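Local coordinates for anopheles Plasmodium-responsive Leucine-rich repeat protein 1B (Anopheles gambiae, PDB 4XGO) that probably acts in mosquito immunity to Plasmodium together with the leucine-rich repeat protein LRIM1, this chain being its leucine-rich repeat domain, at residues 47-52 with 71-76; 89-94 with 116-121; 289-294 with 314-319. All blocks are in the same frame, centred on the assembly; numbering follows the deposited sequence.

Contact 1 and contact 2 lie close together near one end of the leucine-rich repeat arc and touch through Leu76 and Phe91; contact 3 is on the other side of the chain's centre, about 58 Å from contact 1, centre to centre. Contact 1 joins two neighbouring strands and is partly buried, with Leu52 and Leu76 on one face of its backbone ladder and Lys51 against Val75 on the other. Contact 2 pairs loops that follow such strands; it is mostly buried and works through methyl groups and one water. Contact 3 is a surface contact between a loop of the last repeats and residues 314-319 at helix 307-316, with a side-chain amide providing its polar link.

Contact 1: residues 47-52 with 71-76; sequences HTIQKL and PLLTVL
Gln50 O is gripped by two backbone donors of 71-76: Thr74 N at 2.7 Å, almost straight (N-H...O angle 172°), and Val75 N at 3.2 Å. Both lie in the plane of the Gln50 carbonyl. Thr74 OG1 also stands 3.1 Å from Gln50 O, though whether its proton goes there is not settled, since a water lies within reach as well. The water donates to Gln50 OE1 and also bonds Thr74 OG1, bridging the two side chains. A step further on, Leu52 N donates to Val75 O at 2.9 Å and completes the parallel pairing of Lys51 with Val75 and Leu52 with Leu76. This is the strand ladder of a leucine-rich repeat solenoid, in which each repeat adds one short parallel strand: strand 51-53 is hydrogen-bonded to 27-29 on one side and to 75-77 on the other. On one face Lys51 runs extended across Val75, its CG 3.8 Å from Val75 CB and its CD and CE following CG2. On the other face, Leu52 and Leu76 lie side by side, pointing the same way, Leu52 CD2 3.9 Å from Leu76 CD1. With CG anti to the backbone N (chi1 -172°), Leu73 sends CD1 to within 3.8 Å of Leu52 CB, joining this leucine layer, which Phe43 and Phe67 flank from the loops. Before the strands, the backbones part and a second water bridges them, donating to His47 O and Ile49 O and accepting from Leu72 N. Beside it, toward the strand, the Gln50 side chain crosses that of Leu72 at an angle, CG against Leu72 CB at 4.0 Å.

Contact 2: residues 89-94 with 116-121; sequences GIFHNT and QATTAL
The methyls of Ala117 and Thr118 make the direct contacts with 89-94. Ala117 CB points at the turn of the preceding repeat and rests against two successive carbonyl oxygens, 3.6 Å from His92 O and 3.7 Å from Phe91 O. Thr118 CG2 reaches further in: it sits 3.5 Å from Thr94 O and 3.8 Å from Phe91 CB, and approaches the Phe91 ring obliquely. The side chains of Thr94 and Thr118 lie side by side and point the same way. Thr118 offers its methyl because CG2 lies anti to the carbonyl carbon while OG1 is held between the backbone N and the carbonyl carbon (chi1 63°), where it bonds to Phe115 O within its own repeat.

The polar link is made by water. One molecule accepts from Ala117 N at 2.9 Å and donates weakly to Phe91 O at 3.2 Å, bridging the two backbones beside the Ala117 methyl. Phe91 O also takes weak bonds from Thr94 N and Thr94 OG1 in its own turn.

Local backbone bonds, some of them weak, help give each segment its shape. Type I turns run from Gly89 to His92 and from Phe91 to Thr94, and another from Thr118 to Leu121, with Thr118 also centring an inverse gamma turn. These are the non-strand loops of consecutive leucine-rich repeats. Phe91 turns its ring inward, with Ile90 CG2 over one face, toward the rim, and reaches Met100 of strand 99-101, which Leu121 also touches.

With a water as the polar bridge and small methyls elsewhere, neighbouring repeats meet here by fit of shape more than by directional bonds.

Contact 3: residues 289-294 with 314-319; sequences LSTSHT and FRNVAQ
Asn316 makes most of the contact, its side chain used three ways against 289-294. Its ND2 donates to Leu289 O at 2.9 Å, with an N-H...O angle of 157°; the oxygen lies close to the amide plane, and the donor sits somewhat tilted from the plane of the Leu289 carbonyl. That in-plane bond leaves a flat face of the amide for Thr291, whose CG2 lies directly above Asn316 CG at 3.5 Å and nearly as close to OD1 and ND2. Lower on the same side chain, Asn316 CB meets Ser290 O at 3.5 Å. The backbone takes part too: Asn316 O receives a CA-H...O contact from Thr291 CA at 3.4 Å. One residue on, Val317 crosses Leu289 at an angle, its CG2 3.8 Å from Leu289 CD1, and both side chains also touch Leu295. The loop itself is tied back to the previous repeat by Ser290 OG and Ser292 OG, which bond to Asp272. Disulfides Cys307-Cys341 and Cys329-Cys340, beyond the last strand of the parallel series, are consistent with a cysteine-rich C-terminal cap of the leucine-rich repeat solenoid. Contact 3 thus sits where that strand, 297-299, gives way to the cap: Asn316 and Val317 pack against the loop leading into it, while in helix 307-316 Phe314 meets the ring of His337, which follows strand 334-336.

Contact 1: residues 47-52 with 71-76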
loop_
_atom_site.group_PDB
_atom_site.type_symbol
_atom_site.label_atom_id
_atom_site.label_comp_id
_atom_site.label_asym_id
_atom_site.label_seq_id
_atom_site.Cartn_x
_atom_site.Cartn_y
_atom_site.Cartn_z
ATOM N N HIS A 47 -29.557 13.106 11.360
ATOM C CA HIS A 47 -30.265 11.854 11.616
ATOM C C HIS A 47 -30.776 11.152 10.357
ATOM O O HIS A 47 -31.210 9.998 10.429
ATOM C CB HIS A 47 -31.438 12.080 12.580
ATOM C CG HIS A 47 -31.050 12.690 13.890
ATOM N ND1 HIS A 47 -30.011 12.215 14.663
ATOM C CD2 HIS A 47 -31.608 13.708 14.598
ATOM C CE1 HIS A 47 -29.934 12.916 15.780
ATOM N NE2 HIS A 47 -30.893 13.828 15.768
ATOM N N THR A 48 -30.677 11.814 9.206
ATOM C CA THR A 48 -31.152 11.265 7.943
ATOM C C THR A 48 -30.178 10.253 7.299
ATOM O O THR A 48 -30.561 9.565 6.377
ATOM C CB THR A 48 -31.400 12.391 6.919
ATOM O OG1 THR A 48 -30.224 13.205 6.821
ATOM C CG2 THR A 48 -32.582 13.270 7.331
ATOM N N ILE A 49 -28.943 10.163 7.793
ATOM C CA ILE A 49 -27.901 9.333 7.121
ATOM C C ILE A 49 -28.276 7.846 7.092
ATOM O O ILE A 49 -28.591 7.234 8.132
ATOM C CB ILE A 49 -26.533 9.503 7.805
ATOM C CG1 ILE A 49 -26.023 10.928 7.603
ATOM C CG2 ILE A 49 -25.518 8.486 7.255
ATOM C CD1 ILE A 49 -24.911 11.321 8.552
ATOM N N GLN A 50 -28.264 7.275 5.893
ATOM C CA GLN A 50 -28.428 5.845 5.716
ATOM C C GLN A 50 -27.119 5.186 5.286
ATOM O O GLN A 50 -26.884 4.044 5.624
ATOM C CB GLN A 50 -29.487 5.566 4.679
ATOM C CG GLN A 50 -30.876 5.983 5.145
ATOM C CD GLN A 50 -31.912 5.779 4.074
ATOM O OE1 GLN A 50 -31.728 4.970 3.168
ATOM N NE2 GLN A 50 -33.005 6.527 4.159
ATOM N N LYS A 51 -26.304 5.891 4.504
ATOM C CA LYS A 51 -24.986 5.369 4.083
ATOM C C LYS A 51 -23.898 6.347 4.471
ATOM O O LYS A 51 -23.911 7.515 4.062
ATOM C CB LYS A 51 -24.946 5.112 2.581
ATOM C CG LYS A 51 -26.028 4.179 2.094
ATOM C CD LYS A 51 -25.753 3.782 0.653
ATOM C CE LYS A 51 -26.874 2.911 0.125
ATOM N NZ LYS A 51 -26.669 2.602 -1.316
ATOM N N LEU A 52 -22.947 5.873 5.273
ATOM C CA LEU A 52 -21.904 6.727 5.814
ATOM C C LEU A 52 -20.549 6.219 5.375
ATOM O O LEU A 52 -20.162 5.104 5.725
ATOM C CB LEU A 52 -21.974 6.746 7.335
ATOM C CG LEU A 52 -20.947 7.567 8.101
ATOM C CD1 LEU A 52 -20.949 9.007 7.625
ATOM C CD2 LEU A 52 -21.243 7.450 9.607
ATOM N N PRO A 71 -29.684 6.224 13.432
ATOM C CA PRO A 71 -30.387 4.939 13.568
ATOM C C PRO A 71 -30.858 4.305 12.250
ATOM O O PRO A 71 -31.177 3.113 12.222
ATOM C CB PRO A 71 -31.573 5.288 14.471
ATOM C CG PRO A 71 -31.855 6.713 14.153
ATOM C CD PRO A 71 -30.509 7.347 13.916
ATOM N N LEU A 72 -30.842 5.065 11.163
ATOM C CA LEU A 72 -31.249 4.549 9.863
ATOM C C LEU A 72 -30.073 3.955 9.083
ATOM O O LEU A 72 -30.260 3.558 7.951
ATOM C CB LEU A 72 -31.882 5.650 9.021
ATOM C CG LEU A 72 -33.077 6.367 9.658
ATOM C CD1 LEU A 72 -33.612 7.388 8.672
ATOM C CD2 LEU A 72 -34.145 5.364 10.073
ATOM N N LEU A 73 -28.892 3.905 9.702
ATOM C CA LEU A 73 -27.664 3.469 9.027
ATOM C C LEU A 73 -27.831 2.072 8.437
ATOM O O LEU A 73 -28.148 1.125 9.157
ATOM C CB LEU A 73 -26.518 3.497 10.039
ATOM C CG LEU A 73 -25.106 3.265 9.528
ATOM C CD1 LEU A 73 -24.630 4.429 8.693
ATOM C CD2 LEU A 73 -24.212 3.019 10.728
ATOM N N THR A 74 -27.601 1.950 7.131
ATOM C CA THR A 74 -27.618 0.674 6.456
ATOM C C THR A 74 -26.233 0.282 5.925
ATOM O O THR A 74 -25.962 -0.904 5.805
ATOM C CB THR A 74 -28.611 0.645 5.283
ATOM O OG1 THR A 74 -28.192 1.569 4.277
ATOM C CG2 THR A 74 -30.023 1.006 5.749
ATOM N N VAL A 75 -25.383 1.264 5.624
ATOM C CA VAL A 75 -24.047 1.000 5.055
ATOM C C VAL A 75 -23.030 1.855 5.775
ATOM O O VAL A 75 -23.226 3.062 5.889
ATOM C CB VAL A 75 -24.000 1.346 3.549
ATOM C CG1 VAL A 75 -22.605 1.092 2.976
ATOM C CG2 VAL A 75 -25.023 0.529 2.780
ATOM N N LEU A 76 -21.987 1.228 6.316
ATOM C CA LEU A 76 -20.907 1.938 6.975
ATOM C C LEU A 76 -19.587 1.436 6.400
ATOM O O LEU A 76 -19.312 0.259 6.478
ATOM C CB LEU A 76 -20.939 1.700 8.486
ATOM C CG LEU A 76 -19.813 2.329 9.296
ATOM C CD1 LEU A 76 -19.900 3.840 9.271
ATOM C CD2 LEU A 76 -19.836 1.831 10.730
HETATM O O HOH W 1 -29.750 7.652 10.582
HETATM O O HOH W 2 -29.983 2.591 2.709
#

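Contact 2: residues 89-94 with 116-121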
loop_
_atom_site.group_PDB
_atom_site.type_symbol
_atom_site.label_atom_id
_atom_site.label_comp_id
_atom_site.label_asym_id
_atom_site.label_seq_id
_atom_site.Cartn_x
_atom_site.Cartn_y
_atom_site.Cartn_z
ATOM N N GLY A 89 -20.878 -1.626 22.413
ATOM C CA GLY A 89 -22.087 -0.910 22.093
ATOM C C GLY A 89 -22.017 -0.122 20.797
ATOM O O GLY A 89 -22.942 0.617 20.468
ATOM N N ILE A 90 -20.920 -0.251 20.053
ATOM C CA ILE A 90 -20.733 0.557 18.847
ATOM C C ILE A 90 -21.911 0.430 17.859
ATOM O O ILE A 90 -22.336 1.436 17.276
ATOM C CB ILE A 90 -19.374 0.253 18.165
ATOM C CG1 ILE A 90 -19.079 1.257 17.041
ATOM C CG2 ILE A 90 -19.329 -1.175 17.655
ATOM C CD1 ILE A 90 -18.872 2.680 17.531
ATOM N N PHE A 91 -22.446 -0.783 17.690
ATOM C CA PHE A 91 -23.582 -1.012 16.780
ATOM C C PHE A 91 -24.897 -1.348 17.486
ATOM O O PHE A 91 -25.824 -1.901 16.880
ATOM C CB PHE A 91 -23.241 -2.101 15.753
ATOM C CG PHE A 91 -22.005 -1.810 14.951
ATOM C CD1 PHE A 91 -21.818 -0.564 14.355
ATOM C CD2 PHE A 91 -21.022 -2.771 14.789
ATOM C CE1 PHE A 91 -20.673 -0.282 13.625
ATOM C CE2 PHE A 91 -19.871 -2.496 14.061
ATOM C CZ PHE A 91 -19.701 -1.250 13.474
ATOM N N HIS A 92 -25.012 -0.989 18.759
ATOM C CA HIS A 92 -26.209 -1.343 19.509
ATOM C C HIS A 92 -27.477 -0.657 18.969
ATOM O O HIS A 92 -28.589 -1.200 19.085
ATOM C CB HIS A 92 -26.024 -0.980 20.980
ATOM C CG HIS A 92 -27.246 -1.210 21.809
ATOM N ND1 HIS A 92 -27.715 -2.475 22.104
ATOM C CD2 HIS A 92 -28.104 -0.341 22.396
ATOM C CE1 HIS A 92 -28.800 -2.371 22.854
ATOM N NE2 HIS A 92 -29.058 -1.089 23.041
ATOM N N ASN A 93 -27.310 0.540 18.416
ATOM C CA ASN A 93 -28.428 1.336 17.967
ATOM C C ASN A 93 -28.468 1.468 16.446
ATOM O O ASN A 93 -29.094 2.403 15.922
ATOM C CB ASN A 93 -28.368 2.712 18.625
ATOM C CG ASN A 93 -28.484 2.639 20.137
ATOM O OD1 ASN A 93 -27.509 2.868 20.856
ATOM N ND2 ASN A 93 -29.665 2.259 20.626
ATOM N N THR A 94 -27.815 0.532 15.741
ATOM C CA THR A 94 -27.838 0.510 14.280
ATOM C C THR A 94 -28.386 -0.817 13.727
ATOM O O THR A 94 -27.673 -1.559 13.012
ATOM C CB THR A 94 -26.449 0.817 13.698
ATOM O OG1 THR A 94 -25.489 -0.148 14.155
ATOM C CG2 THR A 94 -25.997 2.211 14.112
ATOM N N GLN A 116 -24.673 -8.135 17.809
ATOM C CA GLN A 116 -25.919 -8.653 18.398
ATOM C C GLN A 116 -27.175 -7.998 17.832
ATOM O O GLN A 116 -28.147 -8.693 17.544
ATOM C CB GLN A 116 -25.929 -8.501 19.929
ATOM C CG GLN A 116 -27.308 -8.748 20.540
ATOM C CD GLN A 116 -27.284 -8.933 22.045
ATOM O OE1 GLN A 116 -26.607 -8.189 22.765
ATOM N NE2 GLN A 116 -28.042 -9.914 22.534
ATOM N N ALA A 117 -27.145 -6.678 17.665
ATOM C CA ALA A 117 -28.326 -5.923 17.249
ATOM C C ALA A 117 -28.448 -5.853 15.737
ATOM O O ALA A 117 -29.531 -5.571 15.212
ATOM C CB ALA A 117 -28.285 -4.521 17.834
ATOM N N THR A 118 -27.342 -6.118 15.036
ATOM C CA THR A 118 -27.325 -6.014 13.583
ATOM C C THR A 118 -27.777 -7.308 12.931
ATOM O O THR A 118 -27.005 -7.973 12.215
ATOM C CB THR A 118 -25.944 -5.592 13.061
ATOM O OG1 THR A 118 -24.959 -6.591 13.376
ATOM C CG2 THR A 118 -25.547 -4.257 13.671
ATOM N N THR A 119 -29.057 -7.619 13.115
ATOM C CA THR A 119 -29.620 -8.894 12.674
ATOM C C THR A 119 -29.949 -8.946 11.176
ATOM O O THR A 119 -30.492 -9.950 10.689
ATOM C CB THR A 119 -30.854 -9.282 13.532
ATOM O OG1 THR A 119 -31.827 -8.243 13.491
ATOM C CG2 THR A 119 -30.429 -9.529 14.968
ATOM N N ALA A 120 -29.634 -7.874 10.449
ATOM C CA ALA A 120 -29.772 -7.851 8.998
ATOM C C ALA A 120 -28.426 -7.721 8.308
ATOM O O ALA A 120 -28.387 -7.477 7.097
ATOM C CB ALA A 120 -30.651 -6.691 8.561
ATOM N N LEU A 121 -27.336 -7.854 9.059
ATOM C CA LEU A 121 -26.004 -7.666 8.482
ATOM C C LEU A 121 -25.691 -8.782 7.480
ATOM O O LEU A 121 -25.604 -9.955 7.850
ATOM C CB LEU A 121 -24.941 -7.613 9.587
ATOM C CG LEU A 121 -23.470 -7.419 9.145
ATOM C CD1 LEU A 121 -23.282 -6.090 8.458
ATOM C CD2 LEU A 121 -22.515 -7.534 10.324
HETATM O O HOH W 3 -24.919 -4.874 17.693
#

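Contact 3: residues 289-294 with 314-319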
loop_
_atom_site.group_PDB
_atom_site.type_symbol
_atom_site.label_atom_id
_atom_site.label_comp_id
_atom_site.label_asym_id
_atom_site.label_seq_id
_atom_site.Cartn_x
_atom_site.Cartn_y
_atom_site.Cartn_z
ATOM N N LEU A 289 -5.368 -41.833 -17.964
ATOM C CA LEU A 289 -6.648 -41.213 -18.273
ATOM C C LEU A 289 -7.337 -42.055 -19.351
ATOM O O LEU A 289 -6.680 -42.774 -20.103
ATOM C CB LEU A 289 -6.457 -39.781 -18.779
ATOM C CG LEU A 289 -5.959 -38.692 -17.824
ATOM C CD1 LEU A 289 -5.769 -37.393 -18.593
ATOM C CD2 LEU A 289 -6.909 -38.480 -16.650
ATOM N N SER A 290 -8.660 -41.970 -19.412
ATOM C CA SER A 290 -9.416 -42.586 -20.508
ATOM C C SER A 290 -9.344 -41.672 -21.739
ATOM O O SER A 290 -8.633 -40.668 -21.730
ATOM C CB SER A 290 -10.869 -42.800 -20.093
ATOM O OG SER A 290 -11.579 -41.577 -20.174
ATOM N N THR A 291 -10.090 -41.998 -22.789
ATOM C CA THR A 291 -10.006 -41.252 -24.048
ATOM C C THR A 291 -11.095 -40.176 -24.181
ATOM O O THR A 291 -11.720 -40.046 -25.240
ATOM C CB THR A 291 -10.108 -42.213 -25.248
ATOM O OG1 THR A 291 -11.343 -42.929 -25.167
ATOM C CG2 THR A 291 -8.958 -43.207 -25.248
ATOM N N SER A 292 -11.305 -39.396 -23.121
ATOM C CA SER A 292 -12.372 -38.388 -23.093
ATOM C C SER A 292 -11.979 -37.113 -23.843
ATOM O O SER A 292 -10.853 -36.625 -23.708
ATOM C CB SER A 292 -12.741 -38.043 -21.647
ATOM O OG SER A 292 -13.924 -37.257 -21.581
ATOM N N HIS A 293 -12.926 -36.569 -24.608
ATOM C CA HIS A 293 -12.711 -35.351 -25.397
ATOM C C HIS A 293 -12.999 -34.059 -24.618
ATOM O O HIS A 293 -12.909 -32.966 -25.181
ATOM C CB HIS A 293 -13.590 -35.382 -26.655
ATOM N N THR A 294 -13.341 -34.177 -23.334
ATOM C CA THR A 294 -13.712 -33.019 -22.513
ATOM C C THR A 294 -12.507 -32.179 -22.056
ATOM O O THR A 294 -12.658 -31.002 -21.727
ATOM C CB THR A 294 -14.524 -33.475 -21.276
ATOM O OG1 THR A 294 -15.531 -34.410 -21.688
ATOM C CG2 THR A 294 -15.194 -32.302 -20.590
ATOM N N PHE A 314 -0.688 -39.627 -24.093
ATOM C CA PHE A 314 -0.892 -38.831 -25.318
ATOM C C PHE A 314 -1.820 -39.541 -26.300
ATOM O O PHE A 314 -2.609 -38.895 -26.982
ATOM C CB PHE A 314 0.426 -38.522 -26.044
ATOM C CG PHE A 314 1.421 -37.737 -25.230
ATOM C CD1 PHE A 314 1.027 -36.672 -24.431
ATOM C CD2 PHE A 314 2.773 -38.054 -25.296
ATOM C CE1 PHE A 314 1.957 -35.958 -23.696
ATOM C CE2 PHE A 314 3.707 -37.339 -24.568
ATOM C CZ PHE A 314 3.301 -36.288 -23.771
ATOM N N ARG A 315 -1.720 -40.864 -26.379
ATOM C CA ARG A 315 -2.613 -41.648 -27.240
ATOM C C ARG A 315 -4.093 -41.490 -26.852
ATOM O O ARG A 315 -4.969 -41.627 -27.702
ATOM C CB ARG A 315 -2.211 -43.133 -27.249
ATOM C CG ARG A 315 -0.935 -43.414 -28.034
ATOM C CD ARG A 315 -0.666 -44.906 -28.187
ATOM N NE ARG A 315 -0.304 -45.536 -26.920
ATOM N N ASN A 316 -4.364 -41.191 -25.581
ATOM C CA ASN A 316 -5.741 -41.006 -25.104
ATOM C C ASN A 316 -6.216 -39.546 -25.035
ATOM O O ASN A 316 -7.409 -39.278 -25.171
ATOM C CB ASN A 316 -5.917 -41.680 -23.737
ATOM C CG ASN A 316 -5.769 -43.190 -23.809
ATOM O OD1 ASN A 316 -5.296 -43.738 -24.809
ATOM N ND2 ASN A 316 -6.180 -43.871 -22.751
ATOM N N VAL A 317 -5.294 -38.614 -24.815
ATOM C CA VAL A 317 -5.619 -37.187 -24.757
ATOM C C VAL A 317 -5.454 -36.533 -26.134
ATOM O O VAL A 317 -4.587 -36.928 -26.914
ATOM C CB VAL A 317 -4.724 -36.476 -23.715
ATOM C CG1 VAL A 317 -4.931 -34.968 -23.735
ATOM C CG2 VAL A 317 -4.992 -37.041 -22.326
ATOM N N ALA A 318 -6.295 -35.537 -26.424
ATOM C CA ALA A 318 -6.215 -34.763 -27.671
ATOM C C ALA A 318 -4.930 -33.932 -27.730
ATOM O O ALA A 318 -4.478 -33.393 -26.711
ATOM C CB ALA A 318 -7.430 -33.854 -27.808
ATOM N N GLN A 319 -4.373 -33.815 -28.937
ATOM C CA GLN A 319 -3.062 -33.193 -29.172
ATOM C C GLN A 319 -2.822 -31.837 -28.504
ATOM O O GLN A 319 -1.746 -31.598 -27.956
#